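Long-range contact in uncharacterized protein (Bacteroides thetaiotaomicron, PDB 4LB8), which is of unknown function but belongs to the DUF4848 family and is probably a lipoprotein exported to the cell envelope: residues A[26-40]-A[123-137]. Sequence-based numbering, arbitrary orientation.
Sequences TMIKFKDVESYENAL and NEYFVNMKGEFMIGD
Phe30 drives the edge of its ring into the face of Phe126. CB of Phe30 lies beside Met134 O and Ile135 CD1; with CG anti to the carbonyl carbon (chi1 -67°), the ring swings back over strand 132-135, where Phe30 CD2 meets Ile135 CD1 at 3.8 Å and the ring of Phe133. CE2 and CZ then reach Phe126: Phe30 CZ stands over the centre of the Phe126 ring, 3.6 Å from Phe126 CG, in a T-shaped stack with planes at 80°. The rim of Phe126 is held by helix 33-40, where Phe126 CZ lies 3.4 Å from Ala39 O. Tyr36, from the same helix, lays one ring face near Phe133, nearly parallel but offset, so that the rings barely overlap, and Tyr36 OH donates to Asn123 OD1 at 2.6 Å, in the carbonyl plane on a lone pair. This apolar layer lies between the helix and a four-stranded mixed sheet, in which strands 27-30 and 132-135 are the parallel central pair, joined by Met134 N to Ile28 O, Phe30 N to Met134 O and Gly136 N to Phe30 O. Ahead of the two strands, Asn128 ND2 donates almost straight (167°) to Thr26 O at 2.7 Å, while its OD1 takes Lys130 N, closing an Asx turn in the type I turn 128-131, and from the opposite face Glu132 N, just past the turn. A leucine here would probably leave Thr26 O without this donor and the amides of Lys130 and Glu132 without their shared acceptor. On the sheet face opposite Phe30, Met27 SE packs 3.8 Å from Met134 CG, and Lys29 NZ reaches Gly136 O at 2.9 Å from above its carbonyl plane.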
loop_
_atom_site.group_PDB
_atom_site.type_symbol
_atom_site.label_atom_id
_atom_site.label_comp_id
_atom_site.label_asym_id
_atom_site.label_seq_id
_atom_site.Cartn_x
_atom_site.Cartn_y
_atom_site.Cartn_z
ATOM N N THR A 26 13.028 2.163 41.913
ATOM C CA THR A 26 11.942 2.712 41.088
ATOM C C THR A 26 12.390 3.936 40.263
ATOM O O THR A 26 11.575 4.524 39.554
ATOM C CB THR A 26 10.726 3.056 41.985
ATOM O OG1 THR A 26 11.045 4.130 42.874
ATOM C CG2 THR A 26 10.227 1.857 42.782
HETATM N N MSE A 27 13.674 4.313 40.342
HETATM C CA MSE A 27 14.179 5.470 39.618
HETATM C C MSE A 27 15.655 5.323 39.251
HETATM O O MSE A 27 16.464 4.998 40.113
HETATM C CB MSE A 27 13.982 6.741 40.484
HETATM C CG MSE A 27 14.301 8.059 39.761
HETATM SE SE MSE A 27 13.020 8.529 38.344
HETATM C CE MSE A 27 11.575 9.034 39.501
ATOM N N ILE A 28 16.007 5.613 37.988
ATOM C CA ILE A 28 17.394 5.679 37.503
ATOM C C ILE A 28 17.814 7.152 37.591
ATOM O O ILE A 28 17.096 8.023 37.100
ATOM C CB ILE A 28 17.593 5.086 36.062
ATOM C CG1 ILE A 28 17.523 3.547 36.035
ATOM C CG2 ILE A 28 18.889 5.580 35.398
ATOM C CD1 ILE A 28 18.782 2.746 36.467
ATOM N N LYS A 29 18.957 7.425 38.225
ATOM C CA LYS A 29 19.509 8.768 38.331
ATOM C C LYS A 29 20.881 8.788 37.664
ATOM O O LYS A 29 21.711 7.934 37.950
ATOM C CB LYS A 29 19.592 9.224 39.803
ATOM C CG LYS A 29 20.137 10.641 40.032
ATOM C CD LYS A 29 20.720 10.762 41.435
ATOM C CE LYS A 29 20.588 12.125 42.098
ATOM N NZ LYS A 29 19.185 12.424 42.536
ATOM N N PHE A 30 21.093 9.739 36.750
ATOM C CA PHE A 30 22.376 9.965 36.092
ATOM C C PHE A 30 23.039 11.153 36.763
ATOM O O PHE A 30 22.342 12.000 37.330
ATOM C CB PHE A 30 22.210 10.193 34.580
ATOM C CG PHE A 30 21.717 8.968 33.856
ATOM C CD1 PHE A 30 22.568 7.888 33.617
ATOM C CD2 PHE A 30 20.389 8.873 33.438
ATOM C CE1 PHE A 30 22.101 6.741 32.964
ATOM C CE2 PHE A 30 19.930 7.728 32.782
ATOM C CZ PHE A 30 20.790 6.674 32.539
ATOM N N LYS A 31 24.377 11.198 36.742
ATOM C CA LYS A 31 25.180 12.268 37.359
ATOM C C LYS A 31 24.905 13.597 36.632
ATOM O O LYS A 31 24.609 14.596 37.285
ATOM C CB LYS A 31 26.685 11.887 37.330
ATOM C CG LYS A 31 27.668 12.942 37.840
ATOM C CD LYS A 31 29.103 12.396 37.921
ATOM C CE LYS A 31 30.019 12.879 36.814
ATOM N NZ LYS A 31 30.518 14.262 37.060
ATOM N N ASP A 32 24.942 13.571 35.284
ATOM C CA ASP A 32 24.760 14.725 34.398
ATOM C C ASP A 32 24.240 14.288 33.004
ATOM O O ASP A 32 23.926 13.113 32.813
ATOM C CB ASP A 32 26.083 15.512 34.264
ATOM C CG ASP A 32 27.338 14.670 34.178
ATOM O OD1 ASP A 32 27.338 13.667 33.429
ATOM O OD2 ASP A 32 28.324 15.023 34.832
ATOM N N VAL A 33 24.127 15.240 32.049
ATOM C CA VAL A 33 23.649 14.953 30.702
ATOM C C VAL A 33 24.652 14.010 29.979
ATOM O O VAL A 33 24.223 13.074 29.289
ATOM C CB VAL A 33 23.351 16.257 29.902
ATOM C CG1 VAL A 33 23.086 15.960 28.424
ATOM C CG2 VAL A 33 22.155 16.994 30.498
ATOM N N GLU A 34 25.964 14.253 30.183
ATOM C CA GLU A 34 27.095 13.534 29.593
ATOM C C GLU A 34 27.060 12.047 29.981
ATOM O O GLU A 34 27.202 11.188 29.104
ATOM C CB GLU A 34 28.415 14.211 30.019
ATOM C CG GLU A 34 29.688 13.568 29.492
ATOM C CD GLU A 34 30.900 13.699 30.399
ATOM O OE1 GLU A 34 30.736 13.634 31.640
ATOM O OE2 GLU A 34 32.025 13.820 29.862
ATOM N N SER A 35 26.797 11.758 31.270
ATOM C CA SER A 35 26.663 10.404 31.811
ATOM C C SER A 35 25.503 9.672 31.150
ATOM O O SER A 35 25.669 8.542 30.694
ATOM C CB SER A 35 26.470 10.450 33.325
ATOM O OG SER A 35 27.627 10.999 33.932
ATOM N N TYR A 36 24.348 10.342 31.057
ATOM C CA TYR A 36 23.121 9.811 30.472
ATOM C C TYR A 36 23.342 9.464 28.975
ATOM O O TYR A 36 23.107 8.319 28.580
ATOM C CB TYR A 36 21.942 10.812 30.693
ATOM C CG TYR A 36 20.855 10.716 29.650
ATOM C CD1 TYR A 36 20.018 9.603 29.586
ATOM C CD2 TYR A 36 20.728 11.683 28.661
ATOM C CE1 TYR A 36 19.081 9.460 28.567
ATOM C CE2 TYR A 36 19.792 11.552 27.641
ATOM C CZ TYR A 36 18.979 10.432 27.593
ATOM O OH TYR A 36 18.043 10.313 26.606
ATOM N N GLU A 37 23.830 10.430 28.168
ATOM C CA GLU A 37 24.056 10.248 26.732
ATOM C C GLU A 37 25.063 9.141 26.479
ATOM O O GLU A 37 24.871 8.375 25.545
ATOM C CB GLU A 37 24.479 11.559 26.055
ATOM C CG GLU A 37 23.288 12.464 25.750
ATOM C CD GLU A 37 23.600 13.909 25.407
ATOM O OE1 GLU A 37 24.682 14.397 25.811
ATOM O OE2 GLU A 37 22.725 14.577 24.803
ATOM N N ASN A 38 26.099 9.027 27.340
ATOM C CA ASN A 38 27.105 7.975 27.260
ATOM C C ASN A 38 26.507 6.623 27.582
ATOM O O ASN A 38 26.692 5.695 26.792
ATOM C CB ASN A 38 28.273 8.270 28.190
ATOM C CG ASN A 38 29.364 9.029 27.490
ATOM O OD1 ASN A 38 29.276 10.252 27.277
ATOM N ND2 ASN A 38 30.373 8.294 27.032
ATOM N N ALA A 39 25.768 6.503 28.718
ATOM C CA ALA A 39 25.104 5.254 29.116
ATOM C C ALA A 39 24.072 4.804 28.069
ATOM O O ALA A 39 23.950 3.608 27.821
ATOM C CB ALA A 39 24.434 5.418 30.459
ATOM N N LEU A 40 23.362 5.755 27.430
ATOM C CA LEU A 40 22.375 5.448 26.396
ATOM C C LEU A 40 23.088 4.767 25.171
ATOM O O LEU A 40 22.646 3.695 24.713
ATOM C CB LEU A 40 21.624 6.750 26.005
ATOM C CG LEU A 40 20.407 6.667 25.046
ATOM C CD1 LEU A 40 19.202 5.997 25.691
ATOM C CD2 LEU A 40 20.036 8.048 24.552
ATOM N N ASN A 123 15.222 5.536 25.083
ATOM C CA ASN A 123 15.079 5.851 26.510
ATOM C C ASN A 123 14.346 4.738 27.300
ATOM O O ASN A 123 14.387 4.759 28.533
ATOM C CB ASN A 123 14.373 7.178 26.702
ATOM C CG ASN A 123 15.295 8.341 26.531
ATOM O OD1 ASN A 123 16.491 8.220 26.718
ATOM N ND2 ASN A 123 14.774 9.514 26.210
ATOM N N GLU A 124 13.723 3.758 26.592
ATOM C CA GLU A 124 13.014 2.599 27.155
ATOM C C GLU A 124 13.917 1.806 28.129
ATOM O O GLU A 124 13.417 1.232 29.097
ATOM C CB GLU A 124 12.475 1.675 26.043
ATOM C CG GLU A 124 13.529 0.968 25.190
ATOM C CD GLU A 124 13.111 -0.344 24.551
ATOM O OE1 GLU A 124 12.007 -0.844 24.868
ATOM O OE2 GLU A 124 13.908 -0.892 23.756
ATOM N N TYR A 125 15.235 1.814 27.891
ATOM C CA TYR A 125 16.223 1.156 28.738
ATOM C C TYR A 125 16.285 1.767 30.137
ATOM O O TYR A 125 16.631 1.065 31.076
ATOM C CB TYR A 125 17.625 1.252 28.098
ATOM C CG TYR A 125 17.717 0.627 26.724
ATOM C CD1 TYR A 125 17.489 -0.731 26.539
ATOM C CD2 TYR A 125 18.106 1.378 25.621
ATOM C CE1 TYR A 125 17.526 -1.301 25.270
ATOM C CE2 TYR A 125 18.189 0.809 24.352
ATOM C CZ TYR A 125 17.893 -0.531 24.180
ATOM O OH TYR A 125 17.966 -1.098 22.934
ATOM N N PHE A 126 15.998 3.072 30.282
ATOM C CA PHE A 126 16.183 3.700 31.576
ATOM C C PHE A 126 14.890 4.227 32.215
ATOM O O PHE A 126 14.864 4.308 33.444
ATOM C CB PHE A 126 17.222 4.824 31.475
ATOM C CG PHE A 126 18.537 4.479 30.801
ATOM C CD1 PHE A 126 19.340 3.455 31.285
ATOM C CD2 PHE A 126 18.999 5.223 29.722
ATOM C CE1 PHE A 126 20.577 3.160 30.681
ATOM C CE2 PHE A 126 20.239 4.939 29.131
ATOM C CZ PHE A 126 21.015 3.902 29.604
ATOM N N VAL A 127 13.827 4.554 31.420
ATOM C CA VAL A 127 12.545 5.018 31.973
ATOM C C VAL A 127 11.902 3.927 32.845
ATOM O O VAL A 127 12.030 2.735 32.554
ATOM C CB VAL A 127 11.501 5.550 30.944
ATOM C CG1 VAL A 127 11.901 6.903 30.370
ATOM C CG2 VAL A 127 11.196 4.534 29.844
ATOM N N ASN A 128 11.215 4.347 33.909
ATOM C CA ASN A 128 10.519 3.447 34.806
ATOM C C ASN A 128 9.085 3.231 34.302
ATOM O O ASN A 128 8.774 3.526 33.138
ATOM C CB ASN A 128 10.550 3.971 36.263
ATOM C CG ASN A 128 9.899 5.320 36.520
ATOM O OD1 ASN A 128 9.120 5.854 35.724
ATOM N ND2 ASN A 128 10.178 5.878 37.680
HETATM N N MSE A 129 8.206 2.764 35.194
HETATM C CA MSE A 129 6.829 2.449 34.857
HETATM C C MSE A 129 5.947 3.694 34.593
HETATM O O MSE A 129 4.852 3.535 34.031
HETATM C CB MSE A 129 6.228 1.541 35.940
HETATM C CG MSE A 129 6.930 0.165 36.022
HETATM SE SE MSE A 129 7.142 -0.731 34.275
HETATM C CE MSE A 129 8.943 -0.516 33.929
ATOM N N LYS A 130 6.437 4.924 34.952
ATOM C CA LYS A 130 5.738 6.203 34.725
ATOM C C LYS A 130 6.421 7.024 33.602
ATOM O O LYS A 130 6.057 8.180 33.369
ATOM C CB LYS A 130 5.672 7.026 36.023
ATOM C CG LYS A 130 4.806 6.410 37.125
ATOM C CD LYS A 130 4.810 7.248 38.410
ATOM C CE LYS A 130 3.577 8.126 38.536
ATOM N NZ LYS A 130 3.580 8.927 39.792
ATOM N N GLY A 131 7.422 6.422 32.950
ATOM C CA GLY A 131 8.192 7.052 31.882
ATOM C C GLY A 131 9.118 8.119 32.409
ATOM O O GLY A 131 9.308 9.151 31.760
ATOM N N GLU A 132 9.728 7.857 33.580
ATOM C CA GLU A 132 10.630 8.781 34.244
ATOM C C GLU A 132 12.025 8.246 34.476
ATOM O O GLU A 132 12.233 7.041 34.718
ATOM C CB GLU A 132 10.068 9.165 35.615
ATOM C CG GLU A 132 8.810 10.000 35.549
ATOM C CD GLU A 132 8.043 10.101 36.847
ATOM O OE1 GLU A 132 8.371 9.369 37.811
ATOM O OE2 GLU A 132 7.074 10.890 36.881
ATOM N N PHE A 133 12.976 9.195 34.496
ATOM C CA PHE A 133 14.378 9.028 34.891
ATOM C C PHE A 133 14.846 10.393 35.374
ATOM O O PHE A 133 14.143 11.396 35.162
ATOM C CB PHE A 133 15.290 8.418 33.812
ATOM C CG PHE A 133 15.526 9.275 32.601
ATOM C CD1 PHE A 133 14.645 9.240 31.520
ATOM C CD2 PHE A 133 16.632 10.117 32.528
ATOM C CE1 PHE A 133 14.850 10.054 30.399
ATOM C CE2 PHE A 133 16.842 10.930 31.407
ATOM C CZ PHE A 133 15.946 10.895 30.352
HETATM N N MSE A 134 16.013 10.426 36.046
HETATM C CA MSE A 134 16.533 11.664 36.597
HETATM C C MSE A 134 17.945 11.987 36.154
HETATM O O MSE A 134 18.771 11.076 35.998
HETATM C CB MSE A 134 16.487 11.616 38.125
HETATM C CG MSE A 134 15.079 11.735 38.687
HETATM SE SE MSE A 134 15.119 11.903 40.599
HETATM C CE MSE A 134 15.597 13.790 40.729
ATOM N N ILE A 135 18.214 13.311 35.966
ATOM C CA ILE A 135 19.545 13.895 35.689
ATOM C C ILE A 135 19.864 14.746 36.917
ATOM O O ILE A 135 19.298 15.843 37.070
ATOM C CB ILE A 135 19.665 14.696 34.343
ATOM C CG1 ILE A 135 19.132 13.927 33.095
ATOM C CG2 ILE A 135 21.101 15.226 34.137
ATOM C CD1 ILE A 135 19.571 12.556 32.940
ATOM N N GLY A 136 20.686 14.198 37.812
ATOM C CA GLY A 136 21.010 14.826 39.089
ATOM C C GLY A 136 19.734 15.040 39.885
ATOM O O GLY A 136 18.993 14.085 40.128
ATOM N N ASP A 137 19.411 16.307 40.206
ATOM C CA ASP A 137 18.193 16.616 40.959
ATOM C C ASP A 137 17.005 16.924 40.032
ATOM O O ASP A 137 15.905 17.220 40.525
ATOM C CB ASP A 137 18.438 17.750 41.951
ATOM C CG ASP A 137 19.149 17.289 43.217
ATOM O OD1 ASP A 137 18.917 16.134 43.644
ATOM O OD2 ASP A 137 19.923 18.093 43.791
HETATM O O HOH W 1 14.071 5.558 35.973
#